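Local coordinates for protein alanine dehydrogenase (Archaeoglobus fulgidus, PDB 1OMO) that catalyses the reversible NAD-dependent oxidative deamination of L-alanine to pyruvate, working as a homodimer whose subunits each carry a Rossmann-fold NAD domain, at residues 121-134 with 182-195. Sequence-based numbering, arbitrary orientation.
Sequences ARKNSSVFGFIGCG and AEEASRCDVLVTTT. With NAD (nicotinamide-adenine-dinucleotide), chain D.
Asp189 meets Arg122, Ser126 and Val127 at the polar end of this contact, its carboxylate shared between a side chain and two backbone amides. CG lies anti to the residue's carbonyl carbon (chi1 -49°), beside its own N, which turns the carboxylate to the 122-127 backbone. OD2 takes the amide of Ser126 at 2.8 Å and that of Val127 at 2.9 Å, the two N-H groups arriving from opposite faces of the carboxylate plane in nearly straight bonds. OD1 forms a salt bridge with NH2 of Arg122 (2.8 Å); the oxygen sits at the guanidinium edge, the two planes almost perpendicular (83°). A water bridges NH1 of Arg122 to the same OD1. Losing the carboxylate to an alanine here would probably strand both amides and leave the guanidinium without its anionic mate.

Beyond this end, strands 127-131 and 190-193 run parallel, joined by backbone bonds from Asp189 N to Val127 O, Gly129 N to Val190 O, Val192 N to Gly129 O, Ile131 N to Val192 O and Thr194 N to Ile131 O (2.8 Å).

Apolar packing occupies both faces. On one, Val192 CG2 lies over the Phe130 ring in a CH-pi contact, 4.1 Å from its centroid, while Val190 CB meets CE2 of Phe128 at 3.6 Å. On the other, Ile131 sends CG1 against CD1 of Leu191 (3.6 Å) and CD1 against CB of Ala185. Gly129 CA makes a CA-H...O contact with Ala185 O, and a side chain there would collide with that oxygen.

At the C-terminal ends, the glycine-rich turn Gly132-Gly134 and Thr195 border NAD, Thr195 CG2 lying 3.5 Å from adenine N3A. Helix 135-147 packs on Phe128 and Val192 through Leu144, helix 182-185 on the Ile131 face. The pair is central to the parallel Rossmann sheet, with 152-156 flanking 127-131 and 212-215 flanking 190-193.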
ATOM      1  N   ALA A 121      -5.002  -3.061  33.189  1.00 21.63           N
ATOM      2  CA  ALA A 121      -5.162  -2.194  34.356  1.00 20.71           C
ATOM      3  C   ALA A 121      -5.822  -2.888  35.537  1.00 21.84           C
ATOM      4  O   ALA A 121      -6.596  -3.825  35.351  1.00 22.13           O
ATOM      5  CB  ALA A 121      -5.971  -0.963  33.981  1.00 20.31           C
ATOM      6  N   ARG A 122      -5.525  -2.416  36.747  1.00 22.26           N
ATOM      7  CA  ARG A 122      -6.113  -2.997  37.958  1.00 23.65           C
ATOM      8  C   ARG A 122      -7.617  -2.970  37.844  1.00 24.02           C
ATOM      9  O   ARG A 122      -8.205  -1.941  37.490  1.00 24.05           O
ATOM     10  CB  ARG A 122      -5.705  -2.207  39.179  1.00 22.98           C
ATOM     11  CG  ARG A 122      -4.276  -2.359  39.558  1.00 24.62           C
ATOM     12  CD  ARG A 122      -4.029  -1.614  40.839  1.00 28.51           C
ATOM     13  NE  ARG A 122      -3.650  -0.220  40.624  1.00 27.45           N
ATOM     14  CZ  ARG A 122      -4.381   0.809  41.000  1.00 26.68           C
ATOM     15  NH1 ARG A 122      -5.545   0.596  41.600  1.00 27.22           N
ATOM     16  NH2 ARG A 122      -3.930   2.038  40.815  1.00 23.91           N
ATOM     17  N   LYS A 123      -8.247  -4.094  38.138  1.00 25.25           N
ATOM     18  CA  LYS A 123      -9.690  -4.171  38.041  1.00 27.71           C
ATOM     19  C   LYS A 123     -10.420  -3.090  38.847  1.00 26.84           C
ATOM     20  O   LYS A 123     -11.572  -2.766  38.544  1.00 27.42           O
ATOM     21  CB  LYS A 123     -10.142  -5.583  38.424  1.00 31.09           C
ATOM     22  CG  LYS A 123      -9.697  -6.610  37.384  1.00 33.61           C
ATOM     23  CD  LYS A 123      -9.215  -7.904  38.018  1.00 37.04           C
ATOM     24  CE  LYS A 123     -10.372  -8.812  38.435  1.00 40.36           C
ATOM     25  NZ  LYS A 123     -10.693  -9.886  37.428  1.00 39.08           N
ATOM     26  N   ASN A 124      -9.736  -2.485  39.821  1.00 26.51           N
ATOM     27  CA  ASN A 124     -10.344  -1.432  40.658  1.00 27.12           C
ATOM     28  C   ASN A 124     -10.027   0.031  40.239  1.00 26.51           C
ATOM     29  O   ASN A 124     -10.321   0.971  40.982  1.00 27.31           O
ATOM     30  CB  ASN A 124      -9.948  -1.641  42.141  1.00 24.59           C
ATOM     31  CG  ASN A 124      -8.448  -1.427  42.398  1.00 26.15           C
ATOM     32  OD1 ASN A 124      -7.657  -1.297  41.477  1.00 23.37           O
ATOM     33  ND2 ASN A 124      -8.065  -1.413  43.660  1.00 25.36           N
ATOM     34  N   SER A 125      -9.453   0.224  39.050  1.00 26.02           N
ATOM     35  CA  SER A 125      -9.105   1.573  38.567  1.00 22.57           C
ATOM     36  C   SER A 125     -10.310   2.493  38.584  1.00 21.86           C
ATOM     37  O   SER A 125     -11.406   2.106  38.165  1.00 19.81           O
ATOM     38  CB  SER A 125      -8.536   1.523  37.129  1.00 21.66           C
ATOM     39  OG  SER A 125      -7.272   0.884  37.097  1.00 19.89           O
ATOM     40  N   SER A 126     -10.103   3.717  39.063  1.00 21.13           N
ATOM     41  CA  SER A 126     -11.190   4.678  39.110  1.00 22.18           C
ATOM     42  C   SER A 126     -10.739   6.087  38.773  1.00 22.90           C
ATOM     43  O   SER A 126     -11.560   6.914  38.383  1.00 22.89           O
ATOM     44  CB  SER A 126     -11.810   4.692  40.501  1.00 21.52           C
ATOM     45  OG  SER A 126     -10.786   4.918  41.445  1.00 26.45           O
ATOM     46  N   VAL A 127      -9.452   6.375  38.987  1.00 22.90           N
ATOM     47  CA  VAL A 127      -8.935   7.698  38.686  1.00 22.66           C
ATOM     48  C   VAL A 127      -8.248   7.615  37.339  1.00 22.61           C
ATOM     49  O   VAL A 127      -7.328   6.826  37.162  1.00 24.69           O
ATOM     50  CB  VAL A 127      -7.944   8.185  39.760  1.00 22.87           C
ATOM     51  CG1 VAL A 127      -7.500   9.602  39.437  1.00 20.80           C
ATOM     52  CG2 VAL A 127      -8.625   8.163  41.156  1.00 22.83           C
ATOM     53  N   PHE A 128      -8.721   8.413  36.389  1.00 20.80           N
ATOM     54  CA  PHE A 128      -8.158   8.410  35.054  1.00 20.88           C
ATOM     55  C   PHE A 128      -7.512   9.719  34.724  1.00 18.79           C
ATOM     56  O   PHE A 128      -8.161  10.756  34.774  1.00 18.14           O
ATOM     57  CB  PHE A 128      -9.253   8.105  34.020  1.00 21.07           C
ATOM     58  CG  PHE A 128      -9.750   6.683  34.080  1.00 20.72           C
ATOM     59  CD1 PHE A 128     -10.519   6.236  35.166  1.00 21.63           C
ATOM     60  CD2 PHE A 128      -9.398   5.769  33.095  1.00 19.50           C
ATOM     61  CE1 PHE A 128     -10.919   4.896  35.266  1.00 19.33           C
ATOM     62  CE2 PHE A 128      -9.798   4.431  33.198  1.00 21.71           C
ATOM     63  CZ  PHE A 128     -10.555   4.004  34.288  1.00 19.56           C
ATOM     64  N   GLY A 129      -6.230   9.660  34.391  1.00 17.47           N
ATOM     65  CA  GLY A 129      -5.488  10.850  34.018  1.00 15.42           C
ATOM     66  C   GLY A 129      -5.209  10.930  32.512  1.00 16.17           C
ATOM     67  O   GLY A 129      -4.894   9.926  31.855  1.00 16.01           O
ATOM     68  N   PHE A 130      -5.340  12.127  31.955  1.00 15.44           N
ATOM     69  CA  PHE A 130      -5.089  12.351  30.550  1.00 15.02           C
ATOM     70  C   PHE A 130      -4.022  13.425  30.312  1.00 16.46           C
ATOM     71  O   PHE A 130      -4.153  14.587  30.741  1.00 17.37           O
ATOM     72  CB  PHE A 130      -6.380  12.748  29.835  1.00 16.52           C
ATOM     73  CG  PHE A 130      -7.408  11.647  29.781  1.00 18.76           C
ATOM     74  CD1 PHE A 130      -8.165  11.331  30.914  1.00 18.61           C
ATOM     75  CD2 PHE A 130      -7.620  10.928  28.603  1.00 17.24           C
ATOM     76  CE1 PHE A 130      -9.128  10.306  30.880  1.00 19.95           C
ATOM     77  CE2 PHE A 130      -8.585   9.893  28.546  1.00 19.37           C
ATOM     78  CZ  PHE A 130      -9.337   9.587  29.687  1.00 21.00           C
ATOM     79  N   ILE A 131      -2.937  13.023  29.664  1.00 15.68           N
ATOM     80  CA  ILE A 131      -1.887  13.957  29.295  1.00 14.97           C
ATOM     81  C   ILE A 131      -2.168  14.164  27.811  1.00 16.04           C
ATOM     82  O   ILE A 131      -1.863  13.299  26.997  1.00 14.77           O
ATOM     83  CB  ILE A 131      -0.493  13.351  29.454  1.00 15.16           C
ATOM     84  CG1 ILE A 131      -0.302  12.851  30.888  1.00 15.70           C
ATOM     85  CG2 ILE A 131       0.545  14.381  29.115  1.00 13.55           C
ATOM     86  CD1 ILE A 131      -0.554  13.922  31.940  1.00 14.90           C
ATOM     87  N   GLY A 132      -2.757  15.310  27.478  1.00 15.93           N
ATOM     88  CA  GLY A 132      -3.122  15.627  26.115  1.00 16.46           C
ATOM     89  C   GLY A 132      -4.645  15.530  26.065  1.00 18.49           C
ATOM     90  O   GLY A 132      -5.214  14.508  26.455  1.00 19.21           O
ATOM     91  N   CYS A 133      -5.314  16.578  25.608  1.00 18.01           N
ATOM     92  CA  CYS A 133      -6.770  16.568  25.575  1.00 17.94           C
ATOM     93  C   CYS A 133      -7.314  16.892  24.192  1.00 19.33           C
ATOM     94  O   CYS A 133      -8.311  17.605  24.068  1.00 22.11           O
ATOM     95  CB  CYS A 133      -7.348  17.546  26.621  1.00 16.54           C
ATOM     96  SG  CYS A 133      -6.887  17.171  28.366  1.00 19.77           S
ATOM     97  N   GLY A 134      -6.634  16.379  23.161  1.00 18.87           N
ATOM     98  CA  GLY A 134      -7.072  16.539  21.780  1.00 17.17           C
ATOM     99  C   GLY A 134      -8.036  15.401  21.389  1.00 19.50           C
ATOM    100  O   GLY A 134      -8.543  14.662  22.246  1.00 19.52           O
ATOM    101  N   ALA A 182       0.469  18.786  34.784  1.00 26.64           N
ATOM    102  CA  ALA A 182       0.891  17.456  34.362  1.00 25.59           C
ATOM    103  C   ALA A 182       1.273  16.512  35.493  1.00 26.10           C
ATOM    104  O   ALA A 182       0.893  15.349  35.488  1.00 25.32           O
ATOM    105  CB  ALA A 182       2.037  17.561  33.361  1.00 22.89           C
ATOM    106  N   GLU A 183       2.043  16.999  36.452  1.00 28.48           N
ATOM    107  CA  GLU A 183       2.457  16.157  37.580  1.00 29.20           C
ATOM    108  C   GLU A 183       1.278  15.533  38.327  1.00 27.45           C
ATOM    109  O   GLU A 183       1.332  14.368  38.692  1.00 28.11           O
ATOM    110  CB  GLU A 183       3.337  16.957  38.564  1.00 29.72           C
ATOM    111  CG  GLU A 183       3.597  16.260  39.871  1.00 31.30           C
ATOM    112  CD  GLU A 183       4.791  16.849  40.575  1.00 33.61           C
ATOM    113  OE1 GLU A 183       5.200  16.346  41.642  1.00 32.17           O
ATOM    114  OE2 GLU A 183       5.326  17.830  40.037  1.00 36.39           O
ATOM    115  N   GLU A 184       0.213  16.297  38.539  1.00 26.31           N
ATOM    116  CA  GLU A 184      -0.965  15.781  39.252  1.00 26.18           C
ATOM    117  C   GLU A 184      -1.825  14.832  38.388  1.00 26.55           C
ATOM    118  O   GLU A 184      -2.320  13.816  38.875  1.00 26.44           O
ATOM    119  CB  GLU A 184      -1.807  16.950  39.796  1.00 23.85           C
ATOM    120  CG  GLU A 184      -3.050  16.541  40.562  1.00 26.65           C
ATOM    121  CD  GLU A 184      -2.748  15.686  41.794  1.00 29.15           C
ATOM    122  OE1 GLU A 184      -1.813  16.038  42.547  1.00 27.94           O
ATOM    123  OE2 GLU A 184      -3.453  14.669  42.009  1.00 29.87           O
ATOM    124  N   ALA A 185      -1.993  15.161  37.110  1.00 25.57           N
ATOM    125  CA  ALA A 185      -2.768  14.317  36.193  1.00 23.52           C
ATOM    126  C   ALA A 185      -2.151  12.936  36.106  1.00 22.27           C
ATOM    127  O   ALA A 185      -2.855  11.967  35.939  1.00 21.83           O
ATOM    128  CB  ALA A 185      -2.805  14.945  34.802  1.00 22.89           C
ATOM    129  N   SER A 186      -0.823  12.862  36.202  1.00 23.56           N
ATOM    130  CA  SER A 186      -0.080  11.599  36.129  1.00 23.97           C
ATOM    131  C   SER A 186      -0.317  10.659  37.305  1.00 23.74           C
ATOM    132  O   SER A 186      -0.016   9.467  37.239  1.00 24.75           O
ATOM    133  CB  SER A 186       1.411  11.876  36.064  1.00 23.17           C
ATOM    134  OG  SER A 186       1.691  12.691  34.962  1.00 25.34           O
ATOM    135  N   ARG A 187      -0.831  11.219  38.386  1.00 23.28           N
ATOM    136  CA  ARG A 187      -1.131  10.484  39.605  1.00 23.12           C
ATOM    137  C   ARG A 187      -2.521   9.930  39.405  1.00 19.59           C
ATOM    138  O   ARG A 187      -3.498  10.646  39.580  1.00 21.66           O
ATOM    139  CB  ARG A 187      -1.083  11.466  40.786  1.00 25.57           C
ATOM    140  CG  ARG A 187      -1.593  10.926  42.094  1.00 32.04           C
ATOM    141  CD  ARG A 187      -1.113  11.813  43.230  1.00 37.30           C
ATOM    142  NE  ARG A 187       0.342  11.773  43.351  1.00 39.47           N
ATOM    143  CZ  ARG A 187       1.115  12.849  43.359  1.00 42.66           C
ATOM    144  NH1 ARG A 187       2.432  12.717  43.473  1.00 43.77           N
ATOM    145  NH2 ARG A 187       0.568  14.056  43.251  1.00 44.07           N
ATOM    146  N   CYS A 188      -2.608   8.656  39.040  1.00 18.15           N
ATOM    147  CA  CYS A 188      -3.896   8.031  38.761  1.00 18.43           C
ATOM    148  C   CYS A 188      -3.752   6.525  38.677  1.00 18.28           C
ATOM    149  O   CYS A 188      -2.662   6.008  38.858  1.00 22.34           O
ATOM    150  CB  CYS A 188      -4.418   8.546  37.418  1.00 19.29           C
ATOM    151  SG  CYS A 188      -3.247   8.226  36.071  1.00 21.33           S
ATOM    152  N   ASP A 189      -4.833   5.810  38.393  1.00 18.66           N
ATOM    153  CA  ASP A 189      -4.737   4.345  38.242  1.00 19.11           C
ATOM    154  C   ASP A 189      -4.476   3.978  36.751  1.00 17.31           C
ATOM    155  O   ASP A 189      -3.761   3.026  36.449  1.00 15.66           O
ATOM    156  CB  ASP A 189      -6.030   3.668  38.720  1.00 20.96           C
ATOM    157  CG  ASP A 189      -6.483   4.162  40.103  1.00 23.55           C
ATOM    158  OD1 ASP A 189      -5.655   4.177  41.040  1.00 24.01           O
ATOM    159  OD2 ASP A 189      -7.670   4.538  40.243  1.00 24.27           O
ATOM    160  N   VAL A 190      -5.060   4.766  35.845  1.00 18.08           N
ATOM    161  CA  VAL A 190      -4.939   4.597  34.394  1.00 17.09           C
ATOM    162  C   VAL A 190      -4.557   5.975  33.838  1.00 18.36           C
ATOM    163  O   VAL A 190      -5.295   6.960  34.016  1.00 18.48           O
ATOM    164  CB  VAL A 190      -6.301   4.128  33.771  1.00 16.46           C
ATOM    165  CG1 VAL A 190      -6.206   4.041  32.233  1.00 15.35           C
ATOM    166  CG2 VAL A 190      -6.681   2.741  34.356  1.00 15.05           C
ATOM    167  N   LEU A 191      -3.395   6.038  33.189  1.00 16.67           N
ATOM    168  CA  LEU A 191      -2.880   7.276  32.610  1.00 18.01           C
ATOM    169  C   LEU A 191      -2.833   7.136  31.074  1.00 16.61           C
ATOM    170  O   LEU A 191      -2.178   6.238  30.553  1.00 19.54           O
ATOM    171  CB  LEU A 191      -1.470   7.553  33.181  1.00 15.92           C
ATOM    172  CG  LEU A 191      -0.641   8.736  32.636  1.00 19.27           C
ATOM    173  CD1 LEU A 191      -1.339  10.071  32.939  1.00 15.27           C
ATOM    174  CD2 LEU A 191       0.768   8.723  33.267  1.00 16.82           C
ATOM    175  N   VAL A 192      -3.543   8.018  30.381  1.00 16.39           N
ATOM    176  CA  VAL A 192      -3.632   8.034  28.921  1.00 15.02           C
ATOM    177  C   VAL A 192      -2.775   9.176  28.326  1.00 17.27           C
ATOM    178  O   VAL A 192      -3.188  10.328  28.402  1.00 20.18           O
ATOM    179  CB  VAL A 192      -5.088   8.307  28.485  1.00 12.85           C
ATOM    180  CG1 VAL A 192      -5.200   8.247  26.978  1.00 10.74           C
ATOM    181  CG2 VAL A 192      -6.036   7.340  29.170  1.00 13.00           C
ATOM    182  N   THR A 193      -1.609   8.888  27.744  1.00 17.64           N
ATOM    183  CA  THR A 193      -0.796   9.958  27.153  1.00 16.25           C
ATOM    184  C   THR A 193      -1.135  10.038  25.667  1.00 17.16           C
ATOM    185  O   THR A 193      -1.021   9.085  24.940  1.00 18.97           O
ATOM    186  CB  THR A 193       0.698   9.730  27.369  1.00 15.55           C
ATOM    187  OG1 THR A 193       1.110   8.596  26.628  1.00 14.81           O
ATOM    188  CG2 THR A 193       0.999   9.509  28.887  1.00 16.99           C
ATOM    189  N   THR A 194      -1.522  11.211  25.207  1.00 18.05           N
ATOM    190  CA  THR A 194      -1.999  11.346  23.855  1.00 19.45           C
ATOM    191  C   THR A 194      -1.361  12.505  23.068  1.00 21.04           C
ATOM    192  O   THR A 194      -1.931  13.017  22.094  1.00 21.71           O
ATOM    193  CB  THR A 194      -3.536  11.474  24.005  1.00 20.13           C
ATOM    194  OG1 THR A 194      -4.204  10.657  23.049  1.00 25.67           O
ATOM    195  CG2 THR A 194      -3.972  12.837  23.919  1.00 16.90           C
ATOM    196  N   THR A 195      -0.155  12.902  23.475  1.00 20.91           N
ATOM    197  CA  THR A 195       0.518  14.025  22.830  1.00 21.05           C
ATOM    198  C   THR A 195       1.464  13.611  21.713  1.00 22.22           C
ATOM    199  O   THR A 195       1.857  12.458  21.622  1.00 21.74           O
ATOM    200  CB  THR A 195       1.348  14.852  23.850  1.00 19.19           C
ATOM    201  OG1 THR A 195       2.583  14.182  24.116  1.00 18.43           O
ATOM    202  CG2 THR A 195       0.594  15.002  25.177  1.00 20.11           C
TER
HETATM  203  PA  NAD D 400      -4.497  16.681  18.413  1.00 42.62           P
HETATM  204  O1A NAD D 400      -3.539  17.672  17.862  1.00 41.84           O
HETATM  205  O2A NAD D 400      -6.002  16.963  18.299  1.00 43.02           O
HETATM  206  O5B NAD D 400      -4.286  16.183  19.973  1.00 39.47           O
HETATM  207  C5B NAD D 400      -2.989  16.343  20.688  1.00 35.24           C
HETATM  208  C4B NAD D 400      -3.264  17.253  21.913  1.00 32.55           C
HETATM  209  O4B NAD D 400      -1.931  17.308  22.589  1.00 28.95           O
HETATM  210  C3B NAD D 400      -3.579  18.798  21.631  1.00 31.27           C
HETATM  211  O3B NAD D 400      -4.842  19.209  22.288  1.00 28.82           O
HETATM  212  C2B NAD D 400      -2.344  19.579  22.143  1.00 28.97           C
HETATM  213  O2B NAD D 400      -2.489  20.888  22.558  1.00 27.63           O
HETATM  214  C1B NAD D 400      -1.798  18.570  23.200  1.00 29.36           C
HETATM  215  N9A NAD D 400      -0.384  18.666  23.417  1.00 28.41           N
HETATM  216  C8A NAD D 400       0.674  18.875  22.555  1.00 30.16           C
HETATM  217  N7A NAD D 400       1.845  18.879  23.154  1.00 31.29           N
HETATM  218  C5A NAD D 400       1.638  18.675  24.448  1.00 26.49           C
HETATM  219  C6A NAD D 400       2.554  18.566  25.584  1.00 26.41           C
HETATM  220  N6A NAD D 400       3.848  18.702  25.445  1.00 24.99           N
HETATM  221  N1A NAD D 400       1.941  18.330  26.802  1.00 24.17           N
HETATM  222  C2A NAD D 400       0.603  18.199  26.970  1.00 27.02           C
HETATM  223  N3A NAD D 400      -0.318  18.303  25.903  1.00 25.01           N
HETATM  224  C4A NAD D 400       0.250  18.523  24.659  1.00 27.03           C
HETATM  225  O3  NAD D 400      -4.320  15.096  17.934  1.00 35.43           O
HETATM  226  PN  NAD D 400      -5.161  13.647  18.215  1.00 38.15           P
HETATM  227  O1N NAD D 400      -6.166  13.910  19.305  1.00 40.39           O
HETATM  228  O2N NAD D 400      -5.551  13.047  16.879  1.00 37.75           O
HETATM  229  O5D NAD D 400      -3.871  12.785  18.875  1.00 39.15           O
HETATM  230  C5D NAD D 400      -2.585  13.052  18.010  1.00 41.45           C
HETATM  231  C4D NAD D 400      -1.444  12.172  18.402  1.00 44.01           C
HETATM  232  O4D NAD D 400      -1.940  10.722  18.315  1.00 45.94           O
HETATM  233  C3D NAD D 400      -0.208  12.214  17.449  1.00 43.52           C
HETATM  234  O3D NAD D 400       1.007  11.825  18.116  1.00 42.92           O
HETATM  235  C2D NAD D 400      -0.657  11.216  16.377  1.00 42.97           C
HETATM  236  O2D NAD D 400       0.293  10.949  15.398  1.00 41.14           O
HETATM  237  C1D NAD D 400      -1.137   9.997  17.298  1.00 44.29           C
HETATM  238  N1N NAD D 400      -2.146   9.004  16.789  1.00 44.63           N
HETATM  239  C2N NAD D 400      -1.714   7.622  16.995  1.00 44.12           C
HETATM  240  C3N NAD D 400      -2.733   6.645  16.703  1.00 44.92           C
HETATM  241  C7N NAD D 400      -2.233   5.094  16.926  1.00 45.93           C
HETATM  242  O7N NAD D 400      -2.828   4.180  16.287  1.00 46.39           O
HETATM  243  N7N NAD D 400      -1.206   4.867  17.807  1.00 46.40           N
HETATM  244  C4N NAD D 400      -4.056   6.903  16.272  1.00 43.63           C
HETATM  245  C5N NAD D 400      -4.346   8.320  16.116  1.00 43.73           C
HETATM  246  C6N NAD D 400      -3.414   9.339  16.373  1.00 44.10           C
HETATM  247  O   HOH W   1      -1.627   3.708  40.468  1.00 20.31           O
HETATM  248  O   HOH W   2      -4.013   0.181  37.027  1.00 22.04           O
HETATM  249  O   HOH W   3      -6.444   2.478  43.284  1.00 35.07           O
HETATM  250  O   HOH W   4      -8.056   4.999  42.995  1.00 37.35           O